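Methylmalonyl-CoA carboxyltransferase 12S subunit (Propionibacterium freudenreichii, PDB 1ON3) catalyses transfer of the carboxyl group of methylmalonyl-CoA to the biotin of the 1.3S subunit and, as a homohexamer, forms the core of the transcarboxylase complex. Local coordinates at residues A493-R496 with R497-S501; A248-L251 with L252-P256; D291-D294 with V295-K298; G372-G376 with V377-Y381; K118-E121 with T122-A126. All blocks are in the same frame, centred on the assembly; numbering follows the deposited sequence. Where two conformers were deposited one is given.

In the fold
All five contacts are local, made within a helix or at one end of it, and they spread over a chain built of two seven-stranded mixed sheets. Contact 2, about 12 Å from the chain centre, is the buried one, and its polar groups are met mostly by protein. Contacts 1 and 3 are partly buried neighbours, centres 14 Å apart: Thr495 and Ile499 pack on Ile299 of the helix that carries contact 3. The charged side chains of contact 1 meet through water, whereas in contact 3 Arg293 grips Asp291 with two nitrogens. Contact 5 lies on the opposite side of the chain's centre from both, inside a beta-alpha-beta unit. Contact 4, a helix start lined with bridging waters, meets another subunit beside a methylmalonic acid pocket.

Contact 1: A493-R496 with R497-S501; sequences ADTR and RKIAS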
loop_
_atom_site.group_PDB
_atom_site.type_symbol
_atom_site.label_atom_id
_atom_site.label_comp_id
_atom_site.label_asym_id
_atom_site.label_seq_id
_atom_site.Cartn_x
_atom_site.Cartn_y
_atom_site.Cartn_z
ATOM N N ALA E 493 -5.300 43.813 -15.711
ATOM C CA ALA E 493 -4.968 43.445 -17.084
ATOM C C ALA E 493 -4.140 42.168 -17.208
ATOM O O ALA E 493 -4.149 41.538 -18.261
ATOM C CB ALA E 493 -4.233 44.612 -17.780
ATOM N N ASP E 494 -3.420 41.797 -16.147
ATOM C CA ASP E 494 -2.575 40.599 -16.164
ATOM C C ASP E 494 -3.241 39.350 -15.568
ATOM O O ASP E 494 -2.586 38.328 -15.398
ATOM C CB ASP E 494 -1.269 40.838 -15.388
ATOM C CG ASP E 494 -0.471 42.041 -15.905
ATOM O OD1 ASP E 494 -0.412 42.244 -17.129
ATOM O OD2 ASP E 494 0.119 42.764 -15.078
ATOM N N THR E 495 -4.528 39.438 -15.245
ATOM C CA THR E 495 -5.230 38.307 -14.636
ATOM C C THR E 495 -5.036 36.962 -15.345
ATOM O O THR E 495 -4.650 35.973 -14.712
ATOM C CB THR E 495 -6.726 38.616 -14.508
ATOM O OG1 THR E 495 -6.885 39.812 -13.734
ATOM C CG2 THR E 495 -7.462 37.465 -13.787
ATOM N N ARG E 496 -5.289 36.914 -16.648
ATOM C CA ARG E 496 -5.123 35.656 -17.377
ATOM C C ARG E 496 -3.713 35.101 -17.198
ATOM O O ARG E 496 -3.537 33.919 -16.898
ATOM C CB ARG E 496 -5.431 35.847 -18.860
ATOM C CG ARG E 496 -5.375 34.555 -19.688
ATOM C CD ARG E 496 -5.828 34.816 -21.110
ATOM N NE ARG E 496 -5.274 33.870 -22.079
ATOM C CZ ARG E 496 -5.697 32.624 -22.259
ATOM N NH1 ARG E 496 -6.705 32.134 -21.533
ATOM N NH2 ARG E 496 -5.110 31.865 -23.181
ATOM N N ARG E 497 -2.698 35.944 -17.373
ATOM C CA ARG E 497 -1.324 35.473 -17.197
ATOM C C ARG E 497 -1.071 34.933 -15.790
ATOM O O ARG E 497 -0.480 33.871 -15.635
ATOM C CB ARG E 497 -0.317 36.593 -17.487
ATOM C CG ARG E 497 1.129 36.191 -17.299
ATOM C CD ARG E 497 2.060 37.214 -17.941
ATOM N NE ARG E 497 2.004 38.517 -17.288
ATOM C CZ ARG E 497 2.637 38.816 -16.157
ATOM N NH1 ARG E 497 3.375 37.903 -15.551
ATOM N NH2 ARG E 497 2.533 40.034 -15.632
ATOM N N LYS E 498 -1.491 35.660 -14.757
ATOM C CA LYS E 498 -1.253 35.168 -13.401
ATOM C C LYS E 498 -1.935 33.804 -13.161
ATOM O O LYS E 498 -1.341 32.904 -12.569
ATOM C CB LYS E 498 -1.711 36.196 -12.360
ATOM C CG LYS E 498 -0.588 37.136 -11.866
ATOM C CD LYS E 498 0.088 37.855 -13.024
ATOM C CE LYS E 498 1.158 38.845 -12.552
ATOM N NZ LYS E 498 2.272 38.210 -11.768
ATOM N N ILE E 499 -3.168 33.648 -13.634
ATOM C CA ILE E 499 -3.891 32.383 -13.475
ATOM C C ILE E 499 -3.194 31.272 -14.270
ATOM O O ILE E 499 -3.023 30.147 -13.790
ATOM C CB ILE E 499 -5.355 32.520 -13.979
ATOM C CG1 ILE E 499 -6.132 33.476 -13.070
ATOM C CG2 ILE E 499 -6.031 31.150 -14.033
ATOM C CD1 ILE E 499 -7.520 33.830 -13.608
ATOM N N ALA E 500 -2.775 31.597 -15.488
ATOM C CA ALA E 500 -2.119 30.612 -16.345
ATOM C C ALA E 500 -0.815 30.091 -15.761
ATOM O O ALA E 500 -0.556 28.893 -15.785
ATOM C CB ALA E 500 -1.870 31.206 -17.731
ATOM N N SER E 501 0.009 30.985 -15.229
ATOM C CA SER E 501 1.287 30.565 -14.670
ATOM C C SER E 501 1.083 29.764 -13.400
ATOM O O SER E 501 1.822 28.819 -13.125
ATOM C CB SER E 501 2.146 31.794 -14.378
ATOM O OG SER E 501 2.189 32.637 -15.515
HETATM O O HOH W 1 -0.050 39.812 -18.553
HETATM O O HOH W 2 2.392 42.218 -17.634
#
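Backbone bonds from Lys498 N to Asp494 O (3.0 Å), from Ile499 N to Thr495 O and from Ala500 N to Arg496 O wind residues 494-500 into the opening turns of helix 495-505. Asp494, the last residue of a short 3-10 segment, holds the N-cap position, yet its carboxylate makes no capping bond. It runs alongside the side chain of Arg497 instead, pointing the same way, with the carboxylate and guanidinium planes 59° apart. The direct salt bridge is long, OD2 of Asp494 to NH2 of Arg497 at 3.7 Å, and two waters do the closer work. One accepts from Arg497 NE at 2.7 Å, in the guanidinium plane, and lies within bonding distance of Asp494 OD1; the other accepts from Arg497 NH2 and donates to the same OD1. The bend of Arg497 at chi3 (66°) swings its head back toward the start of the helix for this bridge, and CD of Lys498 lies 4.0 Å above one guanidinium face of Arg497, near the rim.

A different side of the helix faces the protein. Arg496 stretches out from CG to NE and bonds the carbonyls of Asp271 and Ile299, with a salt bridge to Asp301. Thr495 and Ile499 both pack on Ile299 of helix 293-299; the threonine hydroxyl bonds Pro492 O, and its methyl group is left for the isoleucine. The two side chains lie side by side, CG2 of Thr495 meeting CD1 of Ile499 at 3.6 Å.

Contact 2: A248-L251 with L252-P256; sequences AKKL and LSFLP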
loop_
_atom_site.group_PDB
_atom_site.type_symbol
_atom_site.label_atom_id
_atom_site.label_comp_id
_atom_site.label_asym_id
_atom_site.label_seq_id
_atom_site.Cartn_x
_atom_site.Cartn_y
_atom_site.Cartn_z
ATOM N N ALA E 248 -24.198 17.339 -24.202
ATOM C CA ALA E 248 -23.504 16.180 -23.638
ATOM C C ALA E 248 -22.070 16.073 -24.152
ATOM O O ALA E 248 -21.164 15.751 -23.393
ATOM C CB ALA E 248 -24.265 14.879 -23.964
ATOM N N LYS E 249 -21.873 16.319 -25.444
ATOM C CA LYS E 249 -20.536 16.242 -26.045
ATOM C C LYS E 249 -19.652 17.377 -25.541
ATOM O O LYS E 249 -18.485 17.159 -25.226
ATOM C CB LYS E 249 -20.619 16.305 -27.580
ATOM C CG LYS E 249 -21.391 15.154 -28.211
ATOM C CD LYS E 249 -21.388 15.254 -29.744
ATOM C CE LYS E 249 -22.233 14.152 -30.359
ATOM N NZ LYS E 249 -22.305 14.219 -31.854
ATOM N N LYS E 250 -20.206 18.582 -25.471
ATOM C CA LYS E 250 -19.451 19.743 -24.984
ATOM C C LYS E 250 -19.014 19.490 -23.532
ATOM O O LYS E 250 -17.849 19.676 -23.169
ATOM C CB LYS E 250 -20.325 21.003 -25.060
ATOM C CG LYS E 250 -19.646 22.278 -24.545
ATOM C CD LYS E 250 -18.557 22.734 -25.483
ATOM C CE LYS E 250 -17.940 24.029 -25.018
ATOM N NZ LYS E 250 -16.849 24.428 -25.924
ATOM N N LEU E 251 -19.955 19.053 -22.701
ATOM C CA LEU E 251 -19.658 18.755 -21.302
ATOM C C LEU E 251 -18.589 17.666 -21.199
ATOM O O LEU E 251 -17.611 17.795 -20.456
ATOM C CB LEU E 251 -20.940 18.297 -20.582
ATOM C CG LEU E 251 -20.782 17.659 -19.195
ATOM C CD1 LEU E 251 -20.234 18.703 -18.198
ATOM C CD2 LEU E 251 -22.147 17.131 -18.718
ATOM N N LEU E 252 -18.767 16.580 -21.938
ATOM C CA LEU E 252 -17.785 15.500 -21.887
ATOM C C LEU E 252 -16.380 15.961 -22.275
ATOM O O LEU E 252 -15.394 15.475 -21.713
ATOM C CB LEU E 252 -18.209 14.342 -22.793
ATOM C CG LEU E 252 -17.331 13.085 -22.779
ATOM C CD1 LEU E 252 -17.314 12.442 -21.399
ATOM C CD2 LEU E 252 -17.880 12.099 -23.808
ATOM N N SER E 253 -16.285 16.905 -23.211
ATOM C CA SER E 253 -14.982 17.391 -23.675
ATOM C C SER E 253 -14.106 17.997 -22.580
ATOM O O SER E 253 -12.889 18.055 -22.739
ATOM C CB SER E 253 -15.152 18.408 -24.820
ATOM O OG SER E 253 -15.605 19.678 -24.367
ATOM N N PHE E 254 -14.710 18.446 -21.474
ATOM C CA PHE E 254 -13.942 19.026 -20.368
ATOM C C PHE E 254 -13.506 17.966 -19.363
ATOM O O PHE E 254 -12.693 18.236 -18.468
ATOM C CB PHE E 254 -14.774 20.063 -19.585
ATOM C CG PHE E 254 -15.058 21.332 -20.343
ATOM C CD1 PHE E 254 -16.270 21.503 -21.012
ATOM C CD2 PHE E 254 -14.108 22.350 -20.392
ATOM C CE1 PHE E 254 -16.534 22.671 -21.729
ATOM C CE2 PHE E 254 -14.351 23.518 -21.095
ATOM C CZ PHE E 254 -15.579 23.683 -21.775
ATOM N N LEU E 255 -14.032 16.756 -19.514
ATOM C CA LEU E 255 -13.758 15.698 -18.550
ATOM C C LEU E 255 -12.793 14.592 -18.932
ATOM O O LEU E 255 -12.676 14.209 -20.093
ATOM C CB LEU E 255 -15.084 15.028 -18.130
ATOM C CG LEU E 255 -16.278 15.966 -17.900
ATOM C CD1 LEU E 255 -17.555 15.154 -17.595
ATOM C CD2 LEU E 255 -15.954 16.910 -16.749
ATOM N N PRO E 256 -12.092 14.057 -17.934
ATOM C CA PRO E 256 -11.147 12.964 -18.166
ATOM C C PRO E 256 -11.990 11.689 -18.331
ATOM O O PRO E 256 -13.202 11.704 -18.079
ATOM C CB PRO E 256 -10.346 12.937 -16.877
ATOM C CG PRO E 256 -11.394 13.336 -15.841
ATOM C CD PRO E 256 -12.076 14.485 -16.521
HETATM O O HOH W 3 -15.148 22.089 -25.761
#
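The C-terminal part of helix 241-253 runs out here into the chain that follows, and the side chains of Ser253, Phe254 and Leu255 gather round the carbonyls of Lys250 and Leu251. Leu252 N and Ser253 N still bond four residues back, to Ala248 O and Lys249 O. Phe254 N reaches only three back, to Leu251 O at 3.1 Å, from above the carbonyl plane.

Ser253 OG points at Lys250 O, though the modelled separation of 2.5 Å is short enough to be doubtful in detail. Its chi1 of 75° sets the oxygen between the backbone N and the carbonyl carbon, facing the preceding turn. A water 2.8 Å from Ser253 OG links it to Lys250 NZ, which also forms a salt bridge with Asp304, and Arg322 bonds the same hydroxyl while making a cation-pi contact with Phe254.

The phenyl ring crosses the lysine chain obliquely, with CE of Lys250 3.8 Å from CE1 of Phe254. Leu251 O lies at the ring edge, in plane, 4.0 Å from CD1 of Phe254. Beyond it, CG of Leu255 comes within 3.4 Å of the same oxygen.

Though several residues of this turn are buried, its polar side chains are met from more than one direction: Ser253 OG has a water and Arg322 as partners, and Asp304 probably balances the charge of Lys250 while CE of that lysine lies against Phe254.

Contact 3: D291-D294 with V295-K298; sequences DVRD and VIAK
Among the backbone bonds between the two halves, Val292 O takes two donors: Ile296 N at 3.1 Å, in the carbonyl plane, and Val295 N at 3.0 Å, well above that plane. Ala297 N follows with a 2.8 Å bond to Arg293 O, whereas the next, from Lys298 N to Asp294 O, is weak.

The charged grip belongs to the residues leading in. Asp291 caps the turn, its OD1 accepting from Arg293 N at 2.9 Å on the anti side, tilted out of the carboxylate plane. Arg293 then holds the same carboxylate side-on, NE to the syn lone pair of OD1 and NH2 to OD2 at 2.8 Å, both oxygens near the guanidinium plane. Two bonds thus fix the rotation of the arginine head, and OD1 serves both backbone and side chain and also accepts from Gln334 NE2.

Apolar contact is slighter. CD1 of Ile296 lies 4.2 Å from CG of Arg293, and CG1 of Ile296, anti to its carbonyl carbon (chi1 -65°), rests 3.5 Å from Val292 O.

Helix 293-299 lies between helix 278-281 and the sheet: Val295 touches both Ile281 and Leu367, Ile296 packs on Tyr305, Ile330 and Leu367, and Arg293 adds a salt bridge to Glu307 of strand 305-308.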
loop_
_atom_site.group_PDB
_atom_site.type_symbol
_atom_site.label_atom_id
_atom_site.label_comp_id
_atom_site.label_asym_id
_atom_site.label_seq_id
_atom_site.Cartn_x
_atom_site.Cartn_y
_atom_site.Cartn_z
ATOM N N ASP E 291 -21.605 42.036 -14.707
ATOM C CA ASP E 291 -21.752 40.607 -14.987
ATOM C C ASP E 291 -20.361 40.005 -14.910
ATOM O O ASP E 291 -19.504 40.320 -15.730
ATOM C CB ASP E 291 -22.317 40.368 -16.380
ATOM C CG ASP E 291 -22.782 38.931 -16.577
ATOM O OD1 ASP E 291 -22.101 38.010 -16.073
ATOM O OD2 ASP E 291 -23.818 38.723 -17.245
ATOM N N VAL E 292 -20.137 39.137 -13.929
ATOM C CA VAL E 292 -18.824 38.538 -13.752
ATOM C C VAL E 292 -18.379 37.659 -14.924
ATOM O O VAL E 292 -17.198 37.372 -15.073
ATOM C CB VAL E 292 -18.766 37.740 -12.419
ATOM C CG1 VAL E 292 -19.591 36.455 -12.522
ATOM C CG2 VAL E 292 -17.322 37.447 -12.048
ATOM N N ARG E 293 -19.315 37.237 -15.768
ATOM C CA ARG E 293 -18.940 36.408 -16.903
ATOM C C ARG E 293 -18.180 37.246 -17.929
ATOM O O ARG E 293 -17.511 36.704 -18.798
ATOM C CB ARG E 293 -20.179 35.750 -17.522
ATOM C CG ARG E 293 -20.783 34.671 -16.600
ATOM C CD ARG E 293 -22.187 34.278 -17.035
ATOM N NE ARG E 293 -23.129 35.395 -16.915
ATOM C CZ ARG E 293 -24.454 35.258 -16.921
ATOM N NH1 ARG E 293 -25.000 34.049 -17.036
ATOM N NH2 ARG E 293 -25.235 36.327 -16.825
ATOM N N ASP E 294 -18.279 38.570 -17.828
ATOM C CA ASP E 294 -17.523 39.425 -18.742
ATOM C C ASP E 294 -16.049 39.322 -18.364
ATOM O O ASP E 294 -15.165 39.445 -19.214
ATOM C CB ASP E 294 -18.002 40.883 -18.666
ATOM C CG ASP E 294 -19.352 41.079 -19.323
ATOM O OD1 ASP E 294 -19.682 40.309 -20.251
ATOM O OD2 ASP E 294 -20.078 41.999 -18.926
ATOM N N VAL E 295 -15.780 39.088 -17.082
ATOM C CA VAL E 295 -14.409 38.927 -16.630
ATOM C C VAL E 295 -13.953 37.552 -17.111
ATOM O O VAL E 295 -12.866 37.403 -17.670
ATOM C CB VAL E 295 -14.299 38.981 -15.096
ATOM C CG1 VAL E 295 -12.879 38.639 -14.672
ATOM C CG2 VAL E 295 -14.698 40.384 -14.587
ATOM N N ILE E 296 -14.802 36.550 -16.904
ATOM C CA ILE E 296 -14.480 35.188 -17.317
ATOM C C ILE E 296 -14.147 35.134 -18.803
ATOM O O ILE E 296 -13.136 34.563 -19.187
ATOM C CB ILE E 296 -15.662 34.211 -17.025
ATOM C CG1 ILE E 296 -15.879 34.106 -15.506
ATOM C CG2 ILE E 296 -15.374 32.823 -17.653
ATOM C CD1 ILE E 296 -17.093 33.243 -15.075
ATOM N N ALA E 297 -15.001 35.729 -19.634
ATOM C CA ALA E 297 -14.795 35.708 -21.080
ATOM C C ALA E 297 -13.436 36.246 -21.496
ATOM O O ALA E 297 -12.835 35.758 -22.458
ATOM C CB ALA E 297 -15.895 36.487 -21.781
ATOM N N LYS E 298 -12.939 37.242 -20.773
ATOM C CA LYS E 298 -11.644 37.825 -21.108
ATOM C C LYS E 298 -10.436 37.078 -20.568
ATOM O O LYS E 298 -9.304 37.388 -20.944
ATOM C CB LYS E 298 -11.594 39.288 -20.662
ATOM C CG LYS E 298 -12.610 40.145 -21.396
ATOM C CD LYS E 298 -12.510 41.615 -21.036
ATOM C CE LYS E 298 -13.596 42.404 -21.759
ATOM N NZ LYS E 298 -13.572 42.170 -23.235
#

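Contact 4: G372-G376 with V377-Y381; sequences GFLPG and VQQEY
Chi1 (-81°) sets CG of Gln379 anti to its carbonyl carbon, and a bend at chi2 (-64°) folds the chain toward Leu374, whose own side chain it crosses at about a right angle. CG of Gln379 comes within 3.4 Å of Leu374 O, and CD2 of Leu374 stands 4.1 Å from NE2 of Gln379. One water lies within bonding distance of both Leu374 O and Gln379 OE1, though it cannot serve all its acceptors at once.

Gly376 is the N-cap of helix 377-381. Its carbonyl oxygen accepts from Glu380 N at 3.3 Å, in the carbonyl plane, and weakly from Gln379 N at 3.0 Å. Glu380 curls back along the helix start: a water accepting from Gly376 N at 2.9 Å lies near Glu380 OE2, and another is within reach of that oxygen and, more weakly, of Leu374 O.

Glu380 OE1 also bonds Ile202 N, and OE2 Thr203 N, of a neighbouring subunit; both residues belong to a methylmalonic acid pocket, and the Glu380 side chain is about 8 Å from a bound acid. Within the chain, the loop leaves strand 364-370 and hydrogen-bonds Leu342, Gln379 OE1 accepts from Ile344 N at the start of helix 344-359, and Phe373 and Gln379 both pack on Ile384 of helix 384-397.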
loop_
_atom_site.group_PDB
_atom_site.type_symbol
_atom_site.label_atom_id
_atom_site.label_comp_id
_atom_site.label_asym_id
_atom_site.label_seq_id
_atom_site.Cartn_x
_atom_site.Cartn_y
_atom_site.Cartn_z
ATOM N N GLY E 372 -20.983 39.095 1.689
ATOM C CA GLY E 372 -21.405 38.277 2.816
ATOM C C GLY E 372 -22.508 37.332 2.374
ATOM O O GLY E 372 -22.752 37.178 1.167
ATOM N N PHE E 373 -23.161 36.677 3.333
ATOM C CA PHE E 373 -24.274 35.800 3.004
ATOM C C PHE E 373 -25.537 36.662 3.019
ATOM O O PHE E 373 -25.582 37.724 3.649
ATOM C CB PHE E 373 -24.387 34.640 4.002
ATOM C CG PHE E 373 -23.274 33.628 3.877
ATOM C CD1 PHE E 373 -22.083 33.786 4.581
ATOM C CD2 PHE E 373 -23.403 32.545 3.013
ATOM C CE1 PHE E 373 -21.035 32.879 4.425
ATOM C CE2 PHE E 373 -22.365 31.631 2.846
ATOM C CZ PHE E 373 -21.177 31.803 3.557
ATOM N N LEU E 374 -26.551 36.213 2.298
ATOM C CA LEU E 374 -27.810 36.929 2.189
ATOM C C LEU E 374 -28.605 36.981 3.489
ATOM O O LEU E 374 -28.966 35.944 4.049
ATOM C CB LEU E 374 -28.656 36.275 1.104
ATOM C CG LEU E 374 -30.048 36.838 0.850
ATOM C CD1 LEU E 374 -29.920 38.224 0.199
ATOM C CD2 LEU E 374 -30.814 35.876 -0.072
ATOM N N PRO E 375 -28.895 38.197 3.985
ATOM C CA PRO E 375 -29.655 38.373 5.226
ATOM C C PRO E 375 -31.115 37.984 5.041
ATOM O O PRO E 375 -31.709 38.257 3.999
ATOM C CB PRO E 375 -29.514 39.874 5.510
ATOM C CG PRO E 375 -28.197 40.225 4.863
ATOM C CD PRO E 375 -28.291 39.477 3.561
ATOM N N GLY E 376 -31.698 37.361 6.058
ATOM C CA GLY E 376 -33.094 36.987 5.966
ATOM C C GLY E 376 -33.478 35.873 6.918
ATOM O O GLY E 376 -32.739 34.900 7.076
ATOM N N VAL E 377 -34.636 36.015 7.555
ATOM C CA VAL E 377 -35.105 34.996 8.472
ATOM C C VAL E 377 -35.114 33.621 7.798
ATOM O O VAL E 377 -34.576 32.657 8.343
ATOM C CB VAL E 377 -36.523 35.296 8.975
ATOM C CG1 VAL E 377 -37.019 34.133 9.847
ATOM C CG2 VAL E 377 -36.529 36.601 9.772
ATOM N N GLN E 378 -35.722 33.534 6.618
ATOM C CA GLN E 378 -35.800 32.261 5.902
ATOM C C GLN E 378 -34.439 31.652 5.562
ATOM O O GLN E 378 -34.321 30.435 5.421
ATOM C CB GLN E 378 -36.642 32.401 4.629
ATOM C CG GLN E 378 -38.160 32.544 4.872
ATOM C CD GLN E 378 -38.702 31.584 5.934
ATOM O OE1 GLN E 378 -38.386 30.391 5.936
ATOM N NE2 GLN E 378 -39.533 32.106 6.836
ATOM N N GLN E 379 -33.413 32.481 5.422
ATOM C CA GLN E 379 -32.081 31.958 5.135
ATOM C C GLN E 379 -31.589 31.218 6.381
ATOM O O GLN E 379 -30.970 30.151 6.291
ATOM C CB GLN E 379 -31.129 33.097 4.774
ATOM C CG GLN E 379 -31.250 33.559 3.301
ATOM C CD GLN E 379 -30.860 32.451 2.319
ATOM O OE1 GLN E 379 -29.772 31.892 2.412
ATOM N NE2 GLN E 379 -31.744 32.142 1.382
ATOM N N GLU E 380 -31.887 31.779 7.547
ATOM C CA GLU E 380 -31.489 31.163 8.813
ATOM C C GLU E 380 -32.330 29.916 9.039
ATOM O O GLU E 380 -31.801 28.846 9.357
ATOM C CB GLU E 380 -31.710 32.123 9.988
ATOM C CG GLU E 380 -30.971 33.439 9.890
ATOM C CD GLU E 380 -29.459 33.274 9.834
ATOM O OE1 GLU E 380 -28.917 32.383 10.536
ATOM O OE2 GLU E 380 -28.816 34.053 9.095
ATOM N N TYR E 381 -33.643 30.067 8.884
ATOM C CA TYR E 381 -34.580 28.966 9.065
ATOM C C TYR E 381 -34.381 27.856 8.048
ATOM O O TYR E 381 -34.779 26.710 8.287
ATOM C CB TYR E 381 -36.020 29.474 8.969
ATOM C CG TYR E 381 -36.518 30.155 10.229
ATOM C CD1 TYR E 381 -35.676 30.344 11.327
ATOM C CD2 TYR E 381 -37.840 30.578 10.332
ATOM C CE1 TYR E 381 -36.141 30.935 12.505
ATOM C CE2 TYR E 381 -38.317 31.177 11.508
ATOM C CZ TYR E 381 -37.462 31.349 12.586
ATOM O OH TYR E 381 -37.930 31.937 13.745
HETATM O O HOH W 4 -27.666 33.507 3.589
HETATM O O HOH W 5 -27.303 34.859 6.704
HETATM O O HOH W 6 -29.824 35.691 7.508
#

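Contact 5: K118-E121 with T122-A126; sequences KVVE and TMEQA
The flat carboxamide of Gln125 meets Glu121 O in its own plane, through NE2 at 3.3 Å, not over a face. At the carbonyl, Gln125 N (3.0 Å from Glu121 O) and Gln125 NE2 come from opposite faces of its plane. Chi1 (-56°), with CG anti to the carbonyl carbon, puts CG of Gln125 3.0 Å from Glu121 O; the bend at chi2 (-49°) then turns the amide back until NE2 reaches that oxygen. The other end of the amide, OE1, bonds the hydroxyl of Tyr506 of a neighbouring subunit.

Lys118 O is treated alike. Thr122 OG1, at 2.9 Å, and Thr122 N, at 3.1 Å, approach from opposite faces of that carbonyl; a chi1 of -58° folds the hydroxyl back onto helix 113-129 to do this.

Toward the interior the contact turns apolar. Val119 CG1 touches Met123 SD at 3.9 Å, the two side chains lying aslant, while CG of Met123 comes to 3.2 Å from Val119 O. This side packs on helix 147-164 and on Phe133 of the next strand in the beta-alpha-beta unit 95-102, 113-129, 133-139. Glu124 instead forms a salt bridge with Lys163.

Two carbonyls of the helix thus carry a second, side-chain donor besides the routine amide. The NE2 bond probably fixes the turn of the Gln125 amide and directs OE1 to Tyr506 across the subunit interface.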
loop_
_atom_site.group_PDB
_atom_site.type_symbol
_atom_site.label_atom_id
_atom_site.label_comp_id
_atom_site.label_asym_id
_atom_site.label_seq_id
_atom_site.Cartn_x
_atom_site.Cartn_y
_atom_site.Cartn_z
ATOM N N LYS E 118 -29.371 -4.911 -17.307
ATOM C CA LYS E 118 -28.591 -4.567 -18.501
ATOM C C LYS E 118 -27.841 -3.249 -18.271
ATOM O O LYS E 118 -26.658 -3.092 -18.623
ATOM C CB LYS E 118 -29.515 -4.406 -19.725
ATOM C CG LYS E 118 -29.938 -5.720 -20.409
ATOM C CD LYS E 118 -30.810 -5.484 -21.645
ATOM C CE LYS E 118 -30.073 -4.715 -22.724
ATOM N NZ LYS E 118 -30.898 -4.570 -23.960
ATOM N N VAL E 119 -28.544 -2.288 -17.701
ATOM C CA VAL E 119 -27.930 -0.989 -17.428
ATOM C C VAL E 119 -26.787 -1.130 -16.412
ATOM O O VAL E 119 -25.705 -0.565 -16.595
ATOM C CB VAL E 119 -28.972 0.018 -16.897
ATOM C CG1 VAL E 119 -28.275 1.290 -16.417
ATOM C CG2 VAL E 119 -29.953 0.372 -18.015
ATOM N N VAL E 120 -27.023 -1.884 -15.345
ATOM C CA VAL E 120 -25.993 -2.084 -14.333
ATOM C C VAL E 120 -24.768 -2.794 -14.917
ATOM O O VAL E 120 -23.628 -2.446 -14.604
ATOM C CB VAL E 120 -26.546 -2.892 -13.125
ATOM C CG1 VAL E 120 -25.427 -3.224 -12.162
ATOM C CG2 VAL E 120 -27.594 -2.063 -12.384
ATOM N N GLU E 121 -24.995 -3.787 -15.773
ATOM C CA GLU E 121 -23.876 -4.502 -16.369
ATOM C C GLU E 121 -23.054 -3.550 -17.232
ATOM O O GLU E 121 -21.825 -3.624 -17.259
ATOM C CB GLU E 121 -24.387 -5.726 -17.150
ATOM C CG GLU E 121 -24.361 -6.995 -16.280
ATOM C CD GLU E 121 -25.354 -8.067 -16.705
ATOM O OE1 GLU E 121 -25.661 -8.163 -17.917
ATOM O OE2 GLU E 121 -25.820 -8.824 -15.818
ATOM N N THR E 122 -23.727 -2.630 -17.913
ATOM C CA THR E 122 -23.032 -1.660 -18.754
ATOM C C THR E 122 -22.257 -0.683 -17.883
ATOM O O THR E 122 -21.161 -0.266 -18.232
ATOM C CB THR E 122 -24.018 -0.889 -19.653
ATOM O OG1 THR E 122 -24.737 -1.825 -20.460
ATOM C CG2 THR E 122 -23.276 0.071 -20.566
ATOM N N MET E 123 -22.834 -0.315 -16.744
ATOM C CA MET E 123 -22.156 0.587 -15.812
ATOM C C MET E 123 -20.915 -0.109 -15.236
ATOM O O MET E 123 -19.855 0.518 -15.066
ATOM C CB MET E 123 -23.118 0.958 -14.675
ATOM C CG MET E 123 -24.268 1.846 -15.130
ATOM S SD MET E 123 -25.478 2.062 -13.824
ATOM C CE MET E 123 -24.522 3.004 -12.599
ATOM N N GLU E 124 -21.046 -1.397 -14.914
ATOM C CA GLU E 124 -19.913 -2.156 -14.380
ATOM C C GLU E 124 -18.810 -2.231 -15.424
ATOM O O GLU E 124 -17.634 -2.260 -15.067
ATOM C CB GLU E 124 -20.317 -3.584 -13.977
ATOM C CG GLU E 124 -21.290 -3.675 -12.790
ATOM C CD GLU E 124 -20.663 -3.381 -11.424
ATOM O OE1 GLU E 124 -21.419 -3.431 -10.423
ATOM O OE2 GLU E 124 -19.438 -3.108 -11.330
ATOM N N GLN E 125 -19.180 -2.294 -16.702
ATOM C CA GLN E 125 -18.172 -2.333 -17.760
ATOM C C GLN E 125 -17.473 -0.976 -17.875
ATOM O O GLN E 125 -16.275 -0.913 -18.155
ATOM C CB GLN E 125 -18.792 -2.706 -19.111
ATOM C CG GLN E 125 -19.557 -4.028 -19.114
ATOM C CD GLN E 125 -18.786 -5.175 -18.488
ATOM O OE1 GLN E 125 -17.767 -5.619 -19.021
ATOM N NE2 GLN E 125 -19.270 -5.663 -17.346
ATOM N N ALA E 126 -18.213 0.114 -17.691
ATOM C CA ALA E 126 -17.588 1.439 -17.747
ATOM C C ALA E 126 -16.567 1.546 -16.611
ATOM O O ALA E 126 -15.475 2.081 -16.797
ATOM C CB ALA E 126 -18.646 2.560 -17.600
#